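Local coordinates for protein ULam111 (PDB 5WUT) that probably hydrolyses the beta-1,3-glucosidic bonds of laminarin, as a laminarinase of glycoside hydrolase family 16 with a beta-jelly-roll fold, at residues 82-87 with 164-169; 98-103 with 121-126. One frame throughout, in Å; residues are numbered along the deposited sequence.

Interaction 1. Residues 82-87 with 164-169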
loop_
_atom_site.group_PDB
_atom_site.type_symbol
_atom_site.label_atom_id
_atom_site.label_comp_id
_atom_site.label_asym_id
_atom_site.label_seq_id
_atom_site.Cartn_x
_atom_site.Cartn_y
_atom_site.Cartn_z
ATOM N N TYR A 82 4.536 21.346 8.043
ATOM C CA TYR A 82 4.317 20.036 8.665
ATOM C C TYR A 82 2.843 19.662 8.699
ATOM O O TYR A 82 1.957 20.511 8.577
ATOM C CB TYR A 82 4.893 19.963 10.102
ATOM C CG TYR A 82 6.326 20.434 10.240
ATOM C CD1 TYR A 82 7.287 20.121 9.291
ATOM C CD2 TYR A 82 6.720 21.193 11.336
ATOM C CE1 TYR A 82 8.586 20.574 9.406
ATOM C CE2 TYR A 82 8.021 21.646 11.469
ATOM C CZ TYR A 82 8.953 21.331 10.513
ATOM O OH TYR A 82 10.243 21.787 10.654
ATOM N N GLY A 83 2.591 18.372 8.867
ATOM C CA GLY A 83 1.236 17.891 9.026
ATOM C C GLY A 83 0.994 16.572 8.329
ATOM O O GLY A 83 1.866 16.046 7.643
ATOM N N TYR A 84 -0.193 16.028 8.532
ATOM C CA TYR A 84 -0.652 14.910 7.733
ATOM C C TYR A 84 -1.549 15.513 6.669
ATOM O O TYR A 84 -2.580 16.105 6.980
ATOM C CB TYR A 84 -1.398 13.859 8.566
ATOM C CG TYR A 84 -1.589 12.557 7.794
ATOM C CD1 TYR A 84 -2.694 12.362 6.972
ATOM C CD2 TYR A 84 -0.644 11.531 7.884
ATOM C CE1 TYR A 84 -2.853 11.169 6.252
ATOM C CE2 TYR A 84 -0.801 10.339 7.189
ATOM C CZ TYR A 84 -1.901 10.169 6.373
ATOM O OH TYR A 84 -2.027 8.985 5.674
ATOM N N ILE A 85 -1.140 15.376 5.417
ATOM C CA ILE A 85 -1.817 16.047 4.313
ATOM C C ILE A 85 -2.338 14.966 3.365
ATOM O O ILE A 85 -1.580 14.114 2.929
ATOM C CB ILE A 85 -0.872 17.022 3.604
ATOM C CG1 ILE A 85 -0.518 18.195 4.528
ATOM C CG2 ILE A 85 -1.479 17.506 2.295
ATOM C CD1 ILE A 85 0.656 18.999 4.068
ATOM N N GLU A 86 -3.637 14.978 3.086
ATOM C CA GLU A 86 -4.274 13.887 2.326
ATOM C C GLU A 86 -5.180 14.400 1.222
ATOM O O GLU A 86 -5.980 15.314 1.456
ATOM C CB GLU A 86 -5.086 13.002 3.290
ATOM C CG GLU A 86 -5.841 11.836 2.643
ATOM C CD GLU A 86 -6.711 11.111 3.677
ATOM O OE1 GLU A 86 -6.177 10.282 4.448
ATOM O OE2 GLU A 86 -7.925 11.403 3.744
ATOM N N ALA A 87 -5.059 13.813 0.030
ATOM C CA ALA A 87 -5.959 14.112 -1.073
ATOM C C ALA A 87 -6.667 12.849 -1.516
ATOM O O ALA A 87 -6.111 11.756 -1.445
ATOM C CB ALA A 87 -5.205 14.731 -2.260
ATOM N N ALA A 164 -1.222 10.670 0.384
ATOM C CA ALA A 164 -0.951 11.475 1.565
ATOM C C ALA A 164 0.518 11.523 1.945
ATOM O O ALA A 164 1.312 10.686 1.516
ATOM C CB ALA A 164 -1.770 10.953 2.748
ATOM N N ILE A 165 0.869 12.520 2.756
ATOM C CA ILE A 165 2.175 12.566 3.403
ATOM C C ILE A 165 2.007 12.810 4.893
ATOM O O ILE A 165 1.044 13.444 5.319
ATOM C CB ILE A 165 3.099 13.663 2.830
ATOM C CG1 ILE A 165 2.424 15.038 2.873
ATOM C CG2 ILE A 165 3.499 13.316 1.410
ATOM C CD1 ILE A 165 3.363 16.190 2.511
ATOM N N ASP A 166 2.936 12.281 5.679
ATOM C CA ASP A 166 3.086 12.713 7.064
ATOM C C ASP A 166 4.427 13.405 7.122
ATOM O O ASP A 166 5.475 12.787 6.933
ATOM C CB ASP A 166 2.998 11.553 8.051
ATOM C CG ASP A 166 2.818 12.036 9.495
ATOM O OD1 ASP A 166 2.370 13.183 9.687
ATOM O OD2 ASP A 166 3.078 11.262 10.427
ATOM N N TRP A 167 4.380 14.705 7.361
ATOM C CA TRP A 167 5.522 15.586 7.219
ATOM C C TRP A 167 5.878 16.162 8.574
ATOM O O TRP A 167 5.055 16.829 9.214
ATOM C CB TRP A 167 5.158 16.684 6.214
ATOM C CG TRP A 167 6.080 17.869 6.084
ATOM C CD1 TRP A 167 7.405 17.964 6.434
ATOM C CD2 TRP A 167 5.720 19.136 5.543
ATOM N NE1 TRP A 167 7.883 19.224 6.148
ATOM C CE2 TRP A 167 6.865 19.964 5.599
ATOM C CE3 TRP A 167 4.527 19.659 5.025
ATOM C CZ2 TRP A 167 6.852 21.283 5.160
ATOM C CZ3 TRP A 167 4.520 20.963 4.589
ATOM C CH2 TRP A 167 5.672 21.761 4.655
ATOM N N THR A 168 7.093 15.872 9.034
ATOM C CA THR A 168 7.594 16.439 10.290
ATOM C C THR A 168 8.966 17.061 10.076
ATOM O O THR A 168 9.503 17.035 8.977
ATOM C CB THR A 168 7.704 15.379 11.411
ATOM O OG1 THR A 168 8.772 14.476 11.092
ATOM C CG2 THR A 168 6.415 14.601 11.562
ATOM N N LYS A 169 9.528 17.633 11.132
ATOM C CA LYS A 169 10.860 18.211 11.041
ATOM C C LYS A 169 11.930 17.157 10.788
ATOM O O LYS A 169 13.034 17.491 10.382
ATOM C CB LYS A 169 11.191 18.971 12.317
ATOM C CG LYS A 169 11.451 18.073 13.497
ATOM C CD LYS A 169 11.758 18.899 14.752
ATOM C CE LYS A 169 12.122 17.984 15.916
ATOM N NZ LYS A 169 11.832 18.621 17.232
#
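Tyr-82 turns the edge of its ring onto the face of the Trp-167 indole in a T-shaped stack, with the planes at 82°. Its CD1 leads, 3.3 Å from Trp-167 NE1, while Tyr-82 CA lies over the five-membered ring as a CH-pi contact. The indole reaches this place because its CG stands anti to the backbone N (chi1 169°), and its NE1 is engaged by Tyr-196 O. Tyr-82 OH passes beside Lys-169 CB and hydrogen-bonds Asp-197. Gly-83 follows with backbone angles that would jam a beta carbon against the preceding carbonyl oxygen, which suits glycine alone. From here the strands run antiparallel: Gly-83 pairs with Trp-167 and Ile-85 with Ile-165 through four backbone bonds, Ile-85 N meeting Ile-165 O at 2.9 Å. On one face Ile-85 CB rests 3.9 Å from Ile-165 CG1, branched aliphatics suited to a dry interior. On the other, the Tyr-84 ring lies over Ile-165 O and brings OH to 3.5 Å from Ala-164 CB; the small methyl leaves room for the ring. Asp-166 CB meets Tyr-84 CD2. Such an antiparallel pair, apolar on one face and more polar on the other, is typical of a jelly-roll sandwich.

Interaction 2. Residues 98-103 with 121-126; sequences WPAFWM and ILEYVG
Trp-98 NE1 donates to Glu-123 OE1 at 2.8 Å, the oxygen close to the indole plane and the N-H coming almost in line with its C-O bond. The carboxylate arrives there by bending at chi2 (-75°), and Ala-100, which has only a methyl group, lets it pass with CB 3.5 Å from Glu-123 OE1. Glu-123 OE2 faces Trp-102 CB, and Asp-120 lies close by. Val-125 CG1 sits over one face of the Trp-98 five-membered ring in a CH-pi contact, 3.9 Å from Trp-98 CD1. With an alanine here instead of Trp-98, Glu-123 OE1 would probably lose this donor and the carboxylate be freer to turn. Behind this shell is a classic beta bulge: Ile-121 N and Leu-122 N both donate to Phe-101 O, at 3.1 and 2.9 Å, and Phe-101 N returns a bond to Leu-122 O. In related family 16 enzymes a bulge of this kind carries the catalytic signature, whose last glutamate probably corresponds to Glu-123. On the other face Phe-101 CB meets Leu-122 CB at 3.7 Å. Beside them Ile-121 CD1 touches Phe-101 CE2 and Met-103 CG. Asn-205 on strand 200-208 holds Trp-102 NE1, Phe-212 of helix 210-213 meets the Trp-98 ring, and strands 83-90 and 224-234 pack against Phe-101 and Leu-122.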
loop_
_atom_site.group_PDB
_atom_site.type_symbol
_atom_site.label_atom_id
_atom_site.label_comp_id
_atom_site.label_asym_id
_atom_site.label_seq_id
_atom_site.Cartn_x
_atom_site.Cartn_y
_atom_site.Cartn_z
ATOM N N TRP A 98 -0.378 13.427 -17.578
ATOM C CA TRP A 98 0.401 13.507 -16.342
ATOM C C TRP A 98 -0.281 14.387 -15.288
ATOM O O TRP A 98 0.022 15.593 -15.163
ATOM C CB TRP A 98 1.821 14.026 -16.624
ATOM C CG TRP A 98 2.666 14.189 -15.366
ATOM C CD1 TRP A 98 2.436 13.628 -14.134
ATOM C CD2 TRP A 98 3.853 14.975 -15.229
ATOM N NE1 TRP A 98 3.406 14.027 -13.241
ATOM C CE2 TRP A 98 4.293 14.847 -13.894
ATOM C CE3 TRP A 98 4.582 15.776 -16.102
ATOM C CZ2 TRP A 98 5.431 15.502 -13.411
ATOM C CZ3 TRP A 98 5.721 16.418 -15.628
ATOM C CH2 TRP A 98 6.133 16.277 -14.294
ATOM N N PRO A 99 -1.198 13.777 -14.526
ATOM C CA PRO A 99 -1.834 14.440 -13.392
ATOM C C PRO A 99 -0.909 14.495 -12.185
ATOM O O PRO A 99 -0.087 13.589 -11.984
ATOM C CB PRO A 99 -3.038 13.551 -13.111
ATOM C CG PRO A 99 -2.544 12.181 -13.444
ATOM C CD PRO A 99 -1.726 12.414 -14.712
ATOM N N ALA A 100 -1.043 15.549 -11.387
ATOM C CA ALA A 100 -0.205 15.677 -10.205
ATOM C C ALA A 100 -0.873 16.474 -9.097
ATOM O O ALA A 100 -1.604 17.426 -9.349
ATOM C CB ALA A 100 1.116 16.321 -10.572
ATOM N N PHE A 101 -0.603 16.070 -7.862
ATOM C CA PHE A 101 -0.902 16.861 -6.668
ATOM C C PHE A 101 0.392 16.932 -5.877
ATOM O O PHE A 101 0.981 15.899 -5.548
ATOM C CB PHE A 101 -2.043 16.230 -5.842
ATOM C CG PHE A 101 -2.139 16.758 -4.428
ATOM C CD1 PHE A 101 -2.382 18.101 -4.197
ATOM C CD2 PHE A 101 -1.981 15.911 -3.333
ATOM C CE1 PHE A 101 -2.470 18.600 -2.898
ATOM C CE2 PHE A 101 -2.063 16.409 -2.030
ATOM C CZ PHE A 101 -2.314 17.755 -1.822
ATOM N N TRP A 102 0.859 18.137 -5.593
ATOM C CA TRP A 102 2.214 18.297 -5.089
ATOM C C TRP A 102 2.374 19.616 -4.356
ATOM O O TRP A 102 1.398 20.359 -4.211
ATOM C CB TRP A 102 3.220 18.159 -6.257
ATOM C CG TRP A 102 2.977 19.034 -7.478
ATOM C CD1 TRP A 102 1.897 19.012 -8.309
ATOM C CD2 TRP A 102 3.891 19.992 -8.024
ATOM N NE1 TRP A 102 2.069 19.932 -9.340
ATOM C CE2 TRP A 102 3.287 20.541 -9.179
ATOM C CE3 TRP A 102 5.154 20.455 -7.633
ATOM C CZ2 TRP A 102 3.901 21.529 -9.945
ATOM C CZ3 TRP A 102 5.772 21.441 -8.402
ATOM C CH2 TRP A 102 5.136 21.960 -9.550
ATOM N N MET A 103 3.565 19.864 -3.809
ATOM C CA MET A 103 3.812 21.070 -3.013
ATOM C C MET A 103 5.149 21.715 -3.326
ATOM O O MET A 103 6.098 21.024 -3.677
ATOM C CB MET A 103 3.747 20.749 -1.509
ATOM C CG MET A 103 2.427 20.158 -1.087
ATOM S SD MET A 103 2.306 19.866 0.680
ATOM C CE MET A 103 1.958 21.517 1.275
ATOM N N ILE A 121 3.277 14.251 -4.282
ATOM C CA ILE A 121 2.412 13.391 -3.478
ATOM C C ILE A 121 1.555 12.444 -4.329
ATOM O O ILE A 121 1.530 11.235 -4.087
ATOM C CB ILE A 121 1.504 14.256 -2.576
ATOM C CG1 ILE A 121 2.360 15.207 -1.728
ATOM C CG2 ILE A 121 0.615 13.358 -1.707
ATOM C CD1 ILE A 121 1.536 16.237 -0.921
ATOM N N LEU A 122 0.827 13.002 -5.302
ATOM C CA LEU A 122 0.144 12.215 -6.320
ATOM C C LEU A 122 0.901 12.451 -7.612
ATOM O O LEU A 122 0.974 13.578 -8.077
ATOM C CB LEU A 122 -1.336 12.626 -6.462
ATOM C CG LEU A 122 -2.258 11.908 -7.471
ATOM C CD1 LEU A 122 -3.679 12.322 -7.165
ATOM C CD2 LEU A 122 -1.963 12.157 -8.959
ATOM N N GLU A 123 1.490 11.398 -8.171
ATOM C CA GLU A 123 2.166 11.496 -9.465
ATOM C C GLU A 123 1.877 10.242 -10.263
ATOM O O GLU A 123 2.143 9.127 -9.806
ATOM C CB GLU A 123 3.671 11.643 -9.312
ATOM C CG GLU A 123 4.113 12.805 -8.481
ATOM C CD GLU A 123 3.986 14.131 -9.201
ATOM O OE1 GLU A 123 3.880 14.148 -10.450
ATOM O OE2 GLU A 123 4.000 15.165 -8.498
ATOM N N TYR A 124 1.347 10.425 -11.464
ATOM C CA TYR A 124 0.976 9.313 -12.329
ATOM C C TYR A 124 1.234 9.728 -13.752
ATOM O O TYR A 124 0.927 10.857 -14.121
ATOM C CB TYR A 124 -0.491 8.950 -12.127
ATOM C CG TYR A 124 -1.084 7.934 -13.072
ATOM C CD1 TYR A 124 -1.880 8.345 -14.135
ATOM C CD2 TYR A 124 -0.914 6.562 -12.867
ATOM C CE1 TYR A 124 -2.460 7.413 -14.994
ATOM C CE2 TYR A 124 -1.491 5.637 -13.708
ATOM C CZ TYR A 124 -2.263 6.070 -14.773
ATOM O OH TYR A 124 -2.837 5.152 -15.614
ATOM N N VAL A 125 1.840 8.850 -14.540
ATOM C CA VAL A 125 1.940 9.127 -15.968
ATOM C C VAL A 125 1.206 8.020 -16.684
ATOM O O VAL A 125 1.490 6.838 -16.482
ATOM C CB VAL A 125 3.400 9.267 -16.453
ATOM C CG1 VAL A 125 4.004 10.539 -15.895
ATOM C CG2 VAL A 125 4.249 8.058 -16.062
ATOM N N GLY A 126 0.232 8.401 -17.501
ATOM C CA GLY A 126 -0.628 7.431 -18.147
ATOM C C GLY A 126 0.100 6.459 -19.066
ATOM O O GLY A 126 -0.434 5.393 -19.399
#

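In the fold
Both segments of interaction 2 fall in the stretch of chain between the two segments of interaction 1, strand 97-105 coming directly after strand 83-90. Their centres are about 16 Å apart, yet the two contacts meet through apolar side chains: Ala-87 CB lies 3.6 Å from Phe-101 CE2, Ile-165 CG2 3.8 Å from Ile-121 CG1, and Ile-85 CD1 3.9 Å from Met-103 SD. Small alanine, branched isoleucine and flexible methionine thus share one hydrophobic core between the layers of the jelly roll. Glu-123, probably part of the active site, projects from the face of 98-103/121-126 turned away from that core. Interaction 1 probably bears on the site indirectly, since Ile-165 packs on Ile-121 of the bulge.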